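Local coordinates for protein CT_858 (Chlamydia trachomatis, PDB 3DOR) that acts as a secreted chlamydial protease (CPAF), probably a serine-type endopeptidase that cuts within polypeptide chains, at residues B[362-367]-B[472-477]; B[344-349]-B[438-443]; B[459-464]-B[487-492]; B[355-360]-B[479-484]. All coordinates share one frame; numbering follows the deposited sequence.

Contact 1: residues B[362-367]-B[472-477]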
loop_
_atom_site.group_PDB
_atom_site.type_symbol
_atom_site.label_atom_id
_atom_site.label_comp_id
_atom_site.label_asym_id
_atom_site.label_seq_id
_atom_site.Cartn_x
_atom_site.Cartn_y
_atom_site.Cartn_z
ATOM N N GLU B 362 -17.745 12.927 24.987
ATOM C CA GLU B 362 -17.315 11.549 25.208
ATOM C C GLU B 362 -17.351 10.801 23.884
ATOM O O GLU B 362 -18.274 10.979 23.100
ATOM C CB GLU B 362 -18.247 10.853 26.205
ATOM C CG GLU B 362 -17.743 10.839 27.633
ATOM C CD GLU B 362 -16.486 10.005 27.792
ATOM O OE1 GLU B 362 -16.512 8.822 27.391
ATOM O OE2 GLU B 362 -15.479 10.528 28.317
ATOM N N LEU B 363 -16.350 9.964 23.638
ATOM C CA LEU B 363 -16.290 9.202 22.402
ATOM C C LEU B 363 -16.501 7.720 22.637
ATOM O O LEU B 363 -16.097 7.184 23.665
ATOM C CB LEU B 363 -14.926 9.385 21.727
ATOM C CG LEU B 363 -14.618 10.749 21.098
ATOM C CD1 LEU B 363 -13.113 10.924 20.893
ATOM C CD2 LEU B 363 -15.361 10.845 19.771
ATOM N N PRO B 364 -17.163 7.039 21.693
ATOM C CA PRO B 364 -17.371 5.602 21.859
ATOM C C PRO B 364 -16.001 4.935 21.655
ATOM O O PRO B 364 -15.174 5.432 20.885
ATOM C CB PRO B 364 -18.359 5.265 20.744
ATOM C CG PRO B 364 -18.101 6.317 19.714
ATOM C CD PRO B 364 -17.918 7.553 20.538
ATOM N N LYS B 365 -15.770 3.820 22.340
ATOM C CA LYS B 365 -14.500 3.109 22.244
ATOM C C LYS B 365 -14.610 1.952 21.272
ATOM O O LYS B 365 -15.704 1.610 20.841
ATOM C CB LYS B 365 -14.080 2.593 23.624
ATOM C CG LYS B 365 -13.783 3.703 24.619
ATOM C CD LYS B 365 -13.352 3.131 25.963
ATOM C CE LYS B 365 -13.017 4.244 26.956
ATOM N NZ LYS B 365 -14.209 5.083 27.265
ATOM N N HIS B 366 -13.478 1.345 20.936
ATOM C CA HIS B 366 -13.471 0.233 19.990
ATOM C C HIS B 366 -12.885 -1.080 20.522
ATOM O O HIS B 366 -11.846 -1.075 21.181
ATOM C CB HIS B 366 -12.696 0.632 18.735
ATOM C CG HIS B 366 -13.432 1.578 17.837
ATOM N ND1 HIS B 366 -13.730 1.275 16.524
ATOM C CD2 HIS B 366 -13.911 2.825 18.053
ATOM C CE1 HIS B 366 -14.359 2.294 15.973
ATOM N NE2 HIS B 366 -14.484 3.250 16.878
ATOM N N ARG B 367 -13.558 -2.193 20.234
ATOM C CA ARG B 367 -13.071 -3.525 20.630
ATOM C C ARG B 367 -12.252 -3.938 19.402
ATOM O O ARG B 367 -12.792 -4.029 18.297
ATOM C CB ARG B 367 -14.228 -4.522 20.814
ATOM C CG ARG B 367 -15.360 -4.111 21.753
ATOM C CD ARG B 367 -15.133 -4.521 23.192
ATOM N NE ARG B 367 -14.743 -5.925 23.352
ATOM C CZ ARG B 367 -15.572 -6.948 23.534
ATOM N NH1 ARG B 367 -16.885 -6.759 23.582
ATOM N NH2 ARG B 367 -15.076 -8.172 23.694
ATOM N N PHE B 472 -20.464 10.459 13.619
ATOM C CA PHE B 472 -20.766 11.880 13.793
ATOM C C PHE B 472 -22.052 12.075 14.601
ATOM O O PHE B 472 -22.029 12.700 15.659
ATOM C CB PHE B 472 -20.875 12.589 12.422
ATOM C CG PHE B 472 -21.097 14.087 12.511
ATOM C CD1 PHE B 472 -20.047 14.944 12.825
ATOM C CD2 PHE B 472 -22.357 14.640 12.243
ATOM C CE1 PHE B 472 -20.237 16.342 12.867
ATOM C CE2 PHE B 472 -22.566 16.025 12.282
ATOM C CZ PHE B 472 -21.497 16.883 12.594
ATOM N N PRO B 473 -23.188 11.528 14.133
ATOM C CA PRO B 473 -24.413 11.722 14.918
ATOM C C PRO B 473 -24.431 11.003 16.268
ATOM O O PRO B 473 -25.020 11.502 17.228
ATOM C CB PRO B 473 -25.511 11.228 13.977
ATOM C CG PRO B 473 -24.823 10.157 13.198
ATOM C CD PRO B 473 -23.478 10.796 12.887
ATOM N N VAL B 474 -23.779 9.850 16.358
ATOM C CA VAL B 474 -23.784 9.119 17.620
ATOM C C VAL B 474 -23.079 9.905 18.728
ATOM O O VAL B 474 -23.543 9.930 19.873
ATOM C CB VAL B 474 -23.165 7.677 17.469
ATOM C CG1 VAL B 474 -21.648 7.687 17.668
ATOM C CG2 VAL B 474 -23.832 6.742 18.460
ATOM N N VAL B 475 -21.979 10.571 18.388
ATOM C CA VAL B 475 -21.241 11.369 19.367
ATOM C C VAL B 475 -22.092 12.553 19.818
ATOM O O VAL B 475 -22.190 12.847 21.011
ATOM C CB VAL B 475 -19.910 11.914 18.777
ATOM C CG1 VAL B 475 -19.258 12.876 19.768
ATOM C CG2 VAL B 475 -18.950 10.753 18.478
ATOM N N LEU B 476 -22.705 13.233 18.858
ATOM C CA LEU B 476 -23.553 14.384 19.159
ATOM C C LEU B 476 -24.834 13.981 19.901
ATOM O O LEU B 476 -25.348 14.742 20.737
ATOM C CB LEU B 476 -23.899 15.126 17.860
ATOM C CG LEU B 476 -22.678 15.741 17.146
ATOM C CD1 LEU B 476 -23.066 16.424 15.821
ATOM C CD2 LEU B 476 -22.033 16.735 18.090
ATOM N N LYS B 477 -25.354 12.796 19.592
ATOM C CA LYS B 477 -26.570 12.321 20.246
ATOM C C LYS B 477 -26.284 11.866 21.672
ATOM O O LYS B 477 -26.934 12.324 22.610
ATOM C CB LYS B 477 -27.188 11.161 19.464
ATOM C CG LYS B 477 -28.585 10.746 19.943
ATOM C CD LYS B 477 -29.221 9.781 18.938
ATOM C CE LYS B 477 -30.730 9.636 19.148
ATOM N NZ LYS B 477 -31.093 9.010 20.456
#

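Contact 2: residues B[344-349]-B[438-443]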
loop_
_atom_site.group_PDB
_atom_site.type_symbol
_atom_site.label_atom_id
_atom_site.label_comp_id
_atom_site.label_asym_id
_atom_site.label_seq_id
_atom_site.Cartn_x
_atom_site.Cartn_y
_atom_site.Cartn_z
ATOM N N GLY B 344 -15.077 8.000 6.348
ATOM C CA GLY B 344 -13.747 8.427 5.962
ATOM C C GLY B 344 -12.695 8.374 7.050
ATOM O O GLY B 344 -12.474 7.326 7.667
ATOM N N SER B 345 -12.051 9.515 7.287
ATOM C CA SER B 345 -10.986 9.632 8.277
ATOM C C SER B 345 -11.479 10.018 9.663
ATOM O O SER B 345 -12.129 11.054 9.841
ATOM C CB SER B 345 -9.940 10.653 7.796
ATOM O OG SER B 345 -8.926 10.857 8.772
ATOM N N VAL B 346 -11.146 9.185 10.647
ATOM C CA VAL B 346 -11.537 9.405 12.028
ATOM C C VAL B 346 -10.966 10.714 12.608
ATOM O O VAL B 346 -11.662 11.454 13.317
ATOM C CB VAL B 346 -11.072 8.223 12.926
ATOM C CG1 VAL B 346 -11.559 8.433 14.350
ATOM C CG2 VAL B 346 -11.616 6.902 12.388
ATOM N N LEU B 347 -9.701 10.998 12.320
ATOM C CA LEU B 347 -9.078 12.208 12.849
ATOM C C LEU B 347 -9.746 13.463 12.284
ATOM O O LEU B 347 -9.915 14.457 12.995
ATOM C CB LEU B 347 -7.574 12.212 12.549
ATOM C CG LEU B 347 -6.726 11.151 13.282
ATOM C CD1 LEU B 347 -5.337 11.098 12.656
ATOM C CD2 LEU B 347 -6.639 11.469 14.778
ATOM N N TYR B 348 -10.127 13.412 11.011
ATOM C CA TYR B 348 -10.794 14.541 10.367
ATOM C C TYR B 348 -12.190 14.712 10.972
ATOM O O TYR B 348 -12.644 15.828 11.227
ATOM C CB TYR B 348 -10.898 14.299 8.868
ATOM C CG TYR B 348 -11.698 15.351 8.125
ATOM C CD1 TYR B 348 -11.230 16.666 8.014
ATOM C CD2 TYR B 348 -12.901 15.021 7.500
ATOM C CE1 TYR B 348 -11.940 17.625 7.288
ATOM C CE2 TYR B 348 -13.622 15.967 6.771
ATOM C CZ TYR B 348 -13.134 17.267 6.664
ATOM O OH TYR B 348 -13.815 18.191 5.907
ATOM N N LEU B 349 -12.867 13.586 11.188
ATOM C CA LEU B 349 -14.187 13.574 11.804
ATOM C C LEU B 349 -14.052 14.255 13.167
ATOM O O LEU B 349 -14.881 15.084 13.543
ATOM C CB LEU B 349 -14.668 12.122 11.978
ATOM C CG LEU B 349 -15.904 11.735 12.821
ATOM C CD1 LEU B 349 -15.561 11.832 14.260
ATOM C CD2 LEU B 349 -17.105 12.618 12.508
ATOM N N PRO B 438 -10.242 3.431 23.100
ATOM C CA PRO B 438 -10.572 4.484 22.135
ATOM C C PRO B 438 -9.533 4.608 21.030
ATOM O O PRO B 438 -8.338 4.441 21.265
ATOM C CB PRO B 438 -10.673 5.739 23.001
ATOM C CG PRO B 438 -9.727 5.472 24.112
ATOM C CD PRO B 438 -9.912 3.996 24.420
ATOM N N LEU B 439 -9.993 4.884 19.817
ATOM C CA LEU B 439 -9.076 5.026 18.697
ATOM C C LEU B 439 -8.115 6.156 19.037
ATOM O O LEU B 439 -8.519 7.160 19.626
ATOM C CB LEU B 439 -9.851 5.333 17.414
ATOM C CG LEU B 439 -10.865 4.253 17.024
ATOM C CD1 LEU B 439 -11.620 4.649 15.746
ATOM C CD2 LEU B 439 -10.127 2.946 16.816
ATOM N N PHE B 440 -6.843 5.970 18.689
ATOM C CA PHE B 440 -5.795 6.951 18.967
ATOM C C PHE B 440 -5.750 7.304 20.448
ATOM O O PHE B 440 -5.053 8.235 20.850
ATOM C CB PHE B 440 -6.005 8.231 18.150
ATOM C CG PHE B 440 -5.972 8.017 16.658
ATOM C CD1 PHE B 440 -7.150 7.948 15.925
ATOM C CD2 PHE B 440 -4.762 7.868 15.994
ATOM C CE1 PHE B 440 -7.127 7.735 14.554
ATOM C CE2 PHE B 440 -4.723 7.652 14.618
ATOM C CZ PHE B 440 -5.911 7.585 13.898
ATOM N N GLY B 441 -6.495 6.557 21.256
ATOM C CA GLY B 441 -6.523 6.821 22.683
ATOM C C GLY B 441 -7.392 7.998 23.107
ATOM O O GLY B 441 -7.512 8.259 24.296
ATOM N N PHE B 442 -7.996 8.707 22.151
ATOM C CA PHE B 442 -8.851 9.859 22.468
ATOM C C PHE B 442 -10.129 9.450 23.206
ATOM O O PHE B 442 -11.073 8.916 22.611
ATOM C CB PHE B 442 -9.249 10.616 21.192
ATOM C CG PHE B 442 -8.096 11.274 20.477
ATOM C CD1 PHE B 442 -6.784 10.882 20.722
ATOM C CD2 PHE B 442 -8.333 12.251 19.508
ATOM C CE1 PHE B 442 -5.720 11.448 20.014
ATOM C CE2 PHE B 442 -7.277 12.823 18.793
ATOM C CZ PHE B 442 -5.965 12.420 19.045
ATOM N N GLU B 443 -10.158 9.711 24.506
ATOM C CA GLU B 443 -11.314 9.382 25.321
ATOM C C GLU B 443 -12.452 10.326 24.993
ATOM O O GLU B 443 -13.632 9.967 25.063
ATOM C CB GLU B 443 -10.960 9.520 26.792
ATOM C CG GLU B 443 -9.859 8.580 27.207
ATOM C CD GLU B 443 -10.262 7.723 28.378
ATOM O OE1 GLU B 443 -10.443 8.288 29.479
ATOM O OE2 GLU B 443 -10.403 6.490 28.194
#

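Contact 3: residues B[459-464]-B[487-492]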
loop_
_atom_site.group_PDB
_atom_site.type_symbol
_atom_site.label_atom_id
_atom_site.label_comp_id
_atom_site.label_asym_id
_atom_site.label_seq_id
_atom_site.Cartn_x
_atom_site.Cartn_y
_atom_site.Cartn_z
ATOM N N VAL B 459 -28.844 17.774 13.179
ATOM C CA VAL B 459 -28.136 16.981 12.178
ATOM C C VAL B 459 -29.104 16.093 11.408
ATOM O O VAL B 459 -29.921 15.383 12.005
ATOM C CB VAL B 459 -27.055 16.058 12.824
ATOM C CG1 VAL B 459 -26.268 15.325 11.739
ATOM C CG2 VAL B 459 -26.128 16.866 13.685
ATOM N N LEU B 460 -29.004 16.129 10.082
ATOM C CA LEU B 460 -29.858 15.315 9.227
ATOM C C LEU B 460 -29.063 14.078 8.817
ATOM O O LEU B 460 -27.928 14.186 8.339
ATOM C CB LEU B 460 -30.274 16.091 7.978
ATOM C CG LEU B 460 -30.804 17.501 8.223
ATOM C CD1 LEU B 460 -31.092 18.138 6.878
ATOM C CD2 LEU B 460 -32.061 17.470 9.114
ATOM N N ILE B 461 -29.674 12.910 8.993
ATOM C CA ILE B 461 -29.032 11.633 8.678
ATOM C C ILE B 461 -29.973 10.694 7.918
ATOM O O ILE B 461 -31.193 10.882 7.916
ATOM C CB ILE B 461 -28.645 10.887 9.972
ATOM C CG1 ILE B 461 -29.921 10.554 10.763
ATOM C CG2 ILE B 461 -27.729 11.758 10.845
ATOM C CD1 ILE B 461 -29.715 9.558 11.918
ATOM N N ASN B 462 -29.407 9.687 7.270
ATOM C CA ASN B 462 -30.240 8.712 6.589
ATOM C C ASN B 462 -29.538 7.356 6.544
ATOM O O ASN B 462 -28.450 7.187 7.118
ATOM C CB ASN B 462 -30.667 9.196 5.187
ATOM C CG ASN B 462 -29.548 9.162 4.165
ATOM O OD1 ASN B 462 -29.811 9.253 2.969
ATOM N ND2 ASN B 462 -28.303 9.041 4.621
ATOM N N GLU B 463 -30.175 6.395 5.885
ATOM C CA GLU B 463 -29.667 5.033 5.804
ATOM C C GLU B 463 -28.428 4.868 4.949
ATOM O O GLU B 463 -27.881 3.763 4.851
ATOM C CB GLU B 463 -30.767 4.080 5.311
ATOM C CG GLU B 463 -30.954 4.021 3.804
ATOM C CD GLU B 463 -31.614 5.253 3.227
ATOM O OE1 GLU B 463 -31.714 5.354 1.979
ATOM O OE2 GLU B 463 -32.041 6.119 4.010
ATOM N N GLN B 464 -27.993 5.955 4.317
ATOM C CA GLN B 464 -26.789 5.903 3.513
ATOM C C GLN B 464 -25.633 6.673 4.161
ATOM O O GLN B 464 -24.843 7.325 3.481
ATOM C CB GLN B 464 -27.053 6.399 2.083
ATOM C CG GLN B 464 -27.929 5.436 1.271
ATOM C CD GLN B 464 -27.947 5.748 -0.216
ATOM O OE1 GLN B 464 -28.158 6.893 -0.627
ATOM N NE2 GLN B 464 -27.735 4.725 -1.032
ATOM N N THR B 487 -33.507 9.319 9.221
ATOM C CA THR B 487 -33.664 7.887 9.389
ATOM C C THR B 487 -32.344 7.268 9.849
ATOM O O THR B 487 -31.257 7.798 9.569
ATOM C CB THR B 487 -34.186 7.187 8.085
ATOM O OG1 THR B 487 -33.355 7.512 6.962
ATOM C CG2 THR B 487 -35.625 7.631 7.794
ATOM N N ARG B 488 -32.466 6.159 10.578
ATOM C CA ARG B 488 -31.349 5.402 11.135
ATOM C C ARG B 488 -30.191 5.215 10.154
ATOM O O ARG B 488 -30.406 4.894 8.980
ATOM C CB ARG B 488 -31.876 4.033 11.603
ATOM C CG ARG B 488 -30.852 3.085 12.190
ATOM C CD ARG B 488 -31.502 1.719 12.542
ATOM N NE ARG B 488 -32.541 1.838 13.569
ATOM C CZ ARG B 488 -32.314 1.854 14.880
ATOM N NH1 ARG B 488 -31.078 1.751 15.349
ATOM N NH2 ARG B 488 -33.325 2.002 15.727
ATOM N N THR B 489 -28.963 5.399 10.644
ATOM C CA THR B 489 -27.778 5.237 9.807
ATOM C C THR B 489 -27.511 3.752 9.499
ATOM O O THR B 489 -28.056 2.856 10.158
ATOM C CB THR B 489 -26.527 5.894 10.473
ATOM O OG1 THR B 489 -26.240 5.246 11.718
ATOM C CG2 THR B 489 -26.782 7.399 10.741
ATOM N N ALA B 490 -26.670 3.501 8.498
ATOM C CA ALA B 490 -26.354 2.145 8.046
ATOM C C ALA B 490 -25.772 1.177 9.065
ATOM O O ALA B 490 -26.209 0.030 9.159
ATOM C CB ALA B 490 -25.437 2.210 6.839
ATOM N N GLY B 491 -24.768 1.617 9.807
ATOM C CA GLY B 491 -24.170 0.744 10.791
ATOM C C GLY B 491 -22.901 0.037 10.352
ATOM O O GLY B 491 -22.822 -1.197 10.376
ATOM N N ALA B 492 -21.918 0.805 9.895
ATOM C CA ALA B 492 -20.622 0.229 9.532
ATOM C C ALA B 492 -19.828 0.620 10.780
ATOM O O ALA B 492 -19.084 1.603 10.779
ATOM C CB ALA B 492 -20.058 0.906 8.285
HETATM O O HOH W 1 -34.212 4.888 5.812
#

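Contact 4: residues B[355-360]-B[479-484]. With SO4 (sulfate ion), chain Q.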
loop_
_atom_site.group_PDB
_atom_site.type_symbol
_atom_site.label_atom_id
_atom_site.label_comp_id
_atom_site.label_asym_id
_atom_site.label_seq_id
_atom_site.Cartn_x
_atom_site.Cartn_y
_atom_site.Cartn_z
ATOM N N MET B 355 -15.015 21.581 16.487
ATOM C CA MET B 355 -15.447 22.940 16.215
ATOM C C MET B 355 -16.947 23.146 16.405
ATOM O O MET B 355 -17.463 24.257 16.216
ATOM C CB MET B 355 -15.030 23.339 14.802
ATOM C CG MET B 355 -13.511 23.388 14.623
ATOM S SD MET B 355 -12.999 23.911 12.971
ATOM C CE MET B 355 -12.512 22.394 12.252
ATOM N N LEU B 356 -17.644 22.086 16.803
ATOM C CA LEU B 356 -19.083 22.177 16.996
ATOM C C LEU B 356 -19.499 22.058 18.449
ATOM O O LEU B 356 -20.641 21.705 18.746
ATOM C CB LEU B 356 -19.777 21.097 16.187
ATOM C CG LEU B 356 -19.536 21.173 14.680
ATOM C CD1 LEU B 356 -20.050 19.898 14.023
ATOM C CD2 LEU B 356 -20.225 22.405 14.120
ATOM N N THR B 357 -18.572 22.342 19.357
ATOM C CA THR B 357 -18.874 22.257 20.779
ATOM C C THR B 357 -17.965 23.155 21.605
ATOM O O THR B 357 -16.870 23.509 21.166
ATOM C CB THR B 357 -18.716 20.818 21.291
ATOM O OG1 THR B 357 -19.061 20.772 22.681
ATOM C CG2 THR B 357 -17.274 20.340 21.114
ATOM N N ASP B 358 -18.433 23.528 22.795
ATOM C CA ASP B 358 -17.652 24.357 23.709
ATOM C C ASP B 358 -17.340 23.543 24.968
ATOM O O ASP B 358 -16.740 24.046 25.921
ATOM C CB ASP B 358 -18.411 25.645 24.069
ATOM C CG ASP B 358 -19.740 25.384 24.769
ATOM O OD1 ASP B 358 -20.199 24.223 24.796
ATOM O OD2 ASP B 358 -20.338 26.352 25.283
ATOM N N ARG B 359 -17.751 22.279 24.950
ATOM C CA ARG B 359 -17.527 21.347 26.055
ATOM C C ARG B 359 -17.030 20.022 25.481
ATOM O O ARG B 359 -17.328 19.676 24.339
ATOM C CB ARG B 359 -18.829 21.119 26.849
ATOM C CG ARG B 359 -19.997 20.536 26.031
ATOM C CD ARG B 359 -21.307 20.557 26.829
ATOM N NE ARG B 359 -22.464 20.137 26.039
ATOM C CZ ARG B 359 -22.837 18.874 25.860
ATOM N NH1 ARG B 359 -22.145 17.890 26.417
ATOM N NH2 ARG B 359 -23.903 18.594 25.124
ATOM N N PRO B 360 -16.252 19.263 26.263
ATOM C CA PRO B 360 -15.754 17.985 25.748
ATOM C C PRO B 360 -16.883 17.004 25.427
ATOM O O PRO B 360 -17.941 17.026 26.058
ATOM C CB PRO B 360 -14.845 17.492 26.871
ATOM C CG PRO B 360 -15.484 18.077 28.101
ATOM C CD PRO B 360 -15.824 19.480 27.658
ATOM N N ASN B 479 -23.991 12.643 23.644
ATOM C CA ASN B 479 -23.461 13.712 24.503
ATOM C C ASN B 479 -24.506 14.819 24.603
ATOM O O ASN B 479 -24.250 15.882 25.180
ATOM C CB ASN B 479 -22.156 14.289 23.923
ATOM C CG ASN B 479 -20.944 13.402 24.189
ATOM O OD1 ASN B 479 -20.411 13.376 25.296
ATOM N ND2 ASN B 479 -20.510 12.667 23.172
ATOM N N ASP B 480 -25.682 14.562 24.024
ATOM C CA ASP B 480 -26.795 15.515 24.036
ATOM C C ASP B 480 -26.381 16.895 23.491
ATOM O O ASP B 480 -26.786 17.920 24.037
ATOM C CB ASP B 480 -27.326 15.691 25.469
ATOM C CG ASP B 480 -27.867 14.395 26.076
ATOM O OD1 ASP B 480 -27.453 13.989 27.163
ATOM O OD2 ASP B 480 -28.801 13.752 25.387
ATOM N N ARG B 481 -25.590 16.921 22.423
ATOM C CA ARG B 481 -25.122 18.182 21.832
ATOM C C ARG B 481 -26.036 18.655 20.702
ATOM O O ARG B 481 -26.166 19.854 20.454
ATOM C CB ARG B 481 -23.707 18.002 21.252
ATOM C CG ARG B 481 -22.655 18.990 21.738
ATOM C CD ARG B 481 -22.560 20.286 20.934
ATOM N NE ARG B 481 -23.781 21.051 21.038
ATOM C CZ ARG B 481 -23.988 22.240 20.489
ATOM N NH1 ARG B 481 -23.039 22.845 19.789
ATOM N NH2 ARG B 481 -25.181 22.793 20.601
ATOM N N ALA B 482 -26.644 17.709 20.001
ATOM C CA ALA B 482 -27.499 18.056 18.880
ATOM C C ALA B 482 -28.732 17.195 18.745
ATOM O O ALA B 482 -28.797 16.080 19.267
ATOM C CB ALA B 482 -26.698 17.982 17.579
ATOM N N LEU B 483 -29.704 17.729 18.016
ATOM C CA LEU B 483 -30.952 17.042 17.736
ATOM C C LEU B 483 -30.672 16.253 16.448
ATOM O O LEU B 483 -30.265 16.846 15.439
ATOM C CB LEU B 483 -32.043 18.083 17.493
ATOM C CG LEU B 483 -33.534 17.804 17.735
ATOM C CD1 LEU B 483 -34.295 18.010 16.447
ATOM C CD2 LEU B 483 -33.753 16.416 18.306
ATOM N N ILE B 484 -30.862 14.935 16.471
ATOM C CA ILE B 484 -30.599 14.122 15.280
ATOM C C ILE B 484 -31.934 13.795 14.616
ATOM O O ILE B 484 -32.836 13.251 15.253
ATOM C CB ILE B 484 -29.822 12.811 15.628
ATOM C CG1 ILE B 484 -28.364 13.113 15.994
ATOM C CG2 ILE B 484 -29.742 11.914 14.401
ATOM C CD1 ILE B 484 -28.185 14.005 17.123
HETATM S S SO4 Q . -25.220 22.098 24.725
HETATM O O1 SO4 Q . -25.703 23.215 23.819
HETATM O O2 SO4 Q . -23.723 22.234 24.893
HETATM O O3 SO4 Q . -25.863 22.184 26.098
HETATM O O4 SO4 Q . -25.625 20.794 24.068
#

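Contact 1: residues B[362-367]-B[472-477]
Val475 is the bump here, and the hollow that takes it is formed by Leu363 and Pro364. Its CG2 methyl does most of the work, lying 3.8 Å from Leu363 CD2 and 3.9 Å from Pro364 CD, so one methyl sits against both a leucine branch and the side of a proline ring. The other methyl, CG1, is anti to the backbone N (chi1 173°) and rests against the backbone instead, 4.0 Å from Glu362 O. Leu363 leaves its CA pointing away from the helix, yet its CD2 branch comes back to meet the valine, and the proline ring crosses Val475 at about a right angle. Val475 belongs to helix 468-478, the crossover helix of a beta-alpha-beta unit that joins parallel strands 457-461 and 483-486, in a chain assigned to peptidase family S41. Strand 361-368, part of a separate antiparallel sheet, runs past that helix. Further along, Pro364 CG reaches toward Val474 CG1 at 4.3 Å, a looser touch at the margin of the hollow. Asn479 clasps the Glu362 end, with its amide bonded to both Glu362 N and Val475 O, while Tyr350 of helix 346-354 packs on Leu363.

Contact 2: residues B[344-349]-B[438-443]
Leu347 lays its branched end over the ring of Phe440, joining the first turn of helix 346-354 to the irregular segment that leads into strand 444-445. Ser345 is the N-cap of that helix, and the backbone bond from Leu349 N to Ser345 O opens it. Across from it, Leu439 to Phe442 make a beta turn close to type I', with Phe440 at the first corner and Phe442 N bonded to Leu439 O.

From the helix, Leu347 CB still stands 4.9 Å from Phe440 CE1. With chi1 at -68°, Leu347 CG lies anti to the carbonyl carbon and comes down onto the rim of the ring, 3.7 Å from Phe440 CE1 and from Phe440 CZ. There the chain forks: Leu347 CD1 covers the CZ side, 3.8 Å from Phe440 CZ, whereas CD2 moves in over the middle. This is a CH-pi contact, with Leu347 CD2 3.8 Å from the centroid of the Phe440 ring and 13° off the ring normal. The same methyl also lies 4.3 Å from Phe442 CE2, so it bridges two aromatic rings. Leu415 of helix 409-428 packs on Phe440 too. At the edge of the Phe440 ring, near its plane, is Val346 CB, and both methyls of that valine, CG1 and CG2, straddle Leu439 CD1 at 4.0 Å each.

Contact 3: residues B[459-464]-B[487-492]
Thr487 N comes at the peptide group of Ile461 from above its plane: the bond to Ile461 O is 3.1 Å long and nearly straight, but the donor stands 45° out of the carbonyl plane. The other flat group is the carboxylate of Glu463. A water donates to its OE2 and is also bonded to Thr487 OG1, while Ser144 of helix 140-150 bonds OE1, so both oxygens are held. Glu463 and Thr487 lie side by side and point the same way, which lets the single water span their ends.

Beyond Ile461 the two backbones stay close through carbon donors. Thr489 CA points almost straight at Asn462 O, 3.4 Å away with 169° at the hydrogen. Arg488 O takes a more bent approach from Glu463 CA at 3.3 Å. Ile461 CD1 lies against two residues of the other segment, 3.3 Å from Thr487 O and 3.8 Å from Thr489 CG2, and Ala490 CB lies 3.5 Å from Glu463 O. Behind them Asp470 bonds Thr489 OG1 and Gly491 N, fixing the course of the 487-492 segment.

Here parallel strands 457-461 and 483-486, two interior neighbours of the mixed sheet, reach their carboxyl ends and pass into loops that still touch although their directions differ by 57°, in an S41 peptidase domain related to the ClpP/crotonase fold.

Contact 4: residues B[355-360]-B[479-484]
Thr357 and Arg481 are where the two backbones come nearest, their CA atoms 7.5 Å apart. Residues 355-360 form an irregular connection between helix 346-354 and strand 361-368. Residues 479-484 leave helix 468-478 through a Schellman motif: Asp480, with phi at +54°, is the C-prime residue, and Arg481 N turns back to Leu476 O while Asp480 N bonds Lys477 O. The chain then runs into strand 483-486.

Arg359 reaches across to that helix end. Its chain is extended from CG to NE, and Arg359 NH2 gives a 2.7 Å bond to Asn479 O, which lies practically in the guanidinium plane; NH1 adds a weak bond to the same oxygen. A guanidinium at the carboxyl end of a helix is probably favoured by the partial negative charge there. This turn ends the helical part of the beta-alpha-beta crossover in the S41 peptidase domain, at a rim where a sulfate, probably from the crystallisation liquor, has settled. Arg359 NE bonds its O2 at 2.7 Å, nearly straight at 170°, and Arg359 NH2 bonds O4 at 3.0 Å.

Arg481 CG lies over one face of the Arg359 guanidinium, 3.6 Å from Arg359 NH2. Bends at chi2 and chi3 then fold the Arg481 chain round to Leu356. Arg481 NH1 bonds Leu356 O at 2.9 Å, from 39° above that carbonyl plane, and Arg481 NH2 is held by Lys455 O. Thr357 CB packs against Arg481 CD at 3.9 Å. The threonine hydroxyl donates to Arg359 O, a 2.6 Å bond from Thr357 OG1 that lies in the carbonyl plane on a lone pair.

From the N terminus, the first halves of contacts 2, 4 and 1 come in quick succession: 344-349 at the start of helix 346-354, then 355-360 in the loop that follows, and 362-367 on strand 361-368. Contact 2 closes first, at 438-443. Contact 3 then opens at 459-464, contact 1 closes at 472-477, contact 4 at 479-484 and contact 3 last, at 487-492. Contact 1 is therefore nested inside contact 4, and each of them crosses both contact 2 and contact 3, while contacts 2 and 3 follow in series. Contact 1 touches the other three directly. Together they tie helix 346-354 and the antiparallel sheet to the crossover helix 468-478 and the parallel strands flanking it.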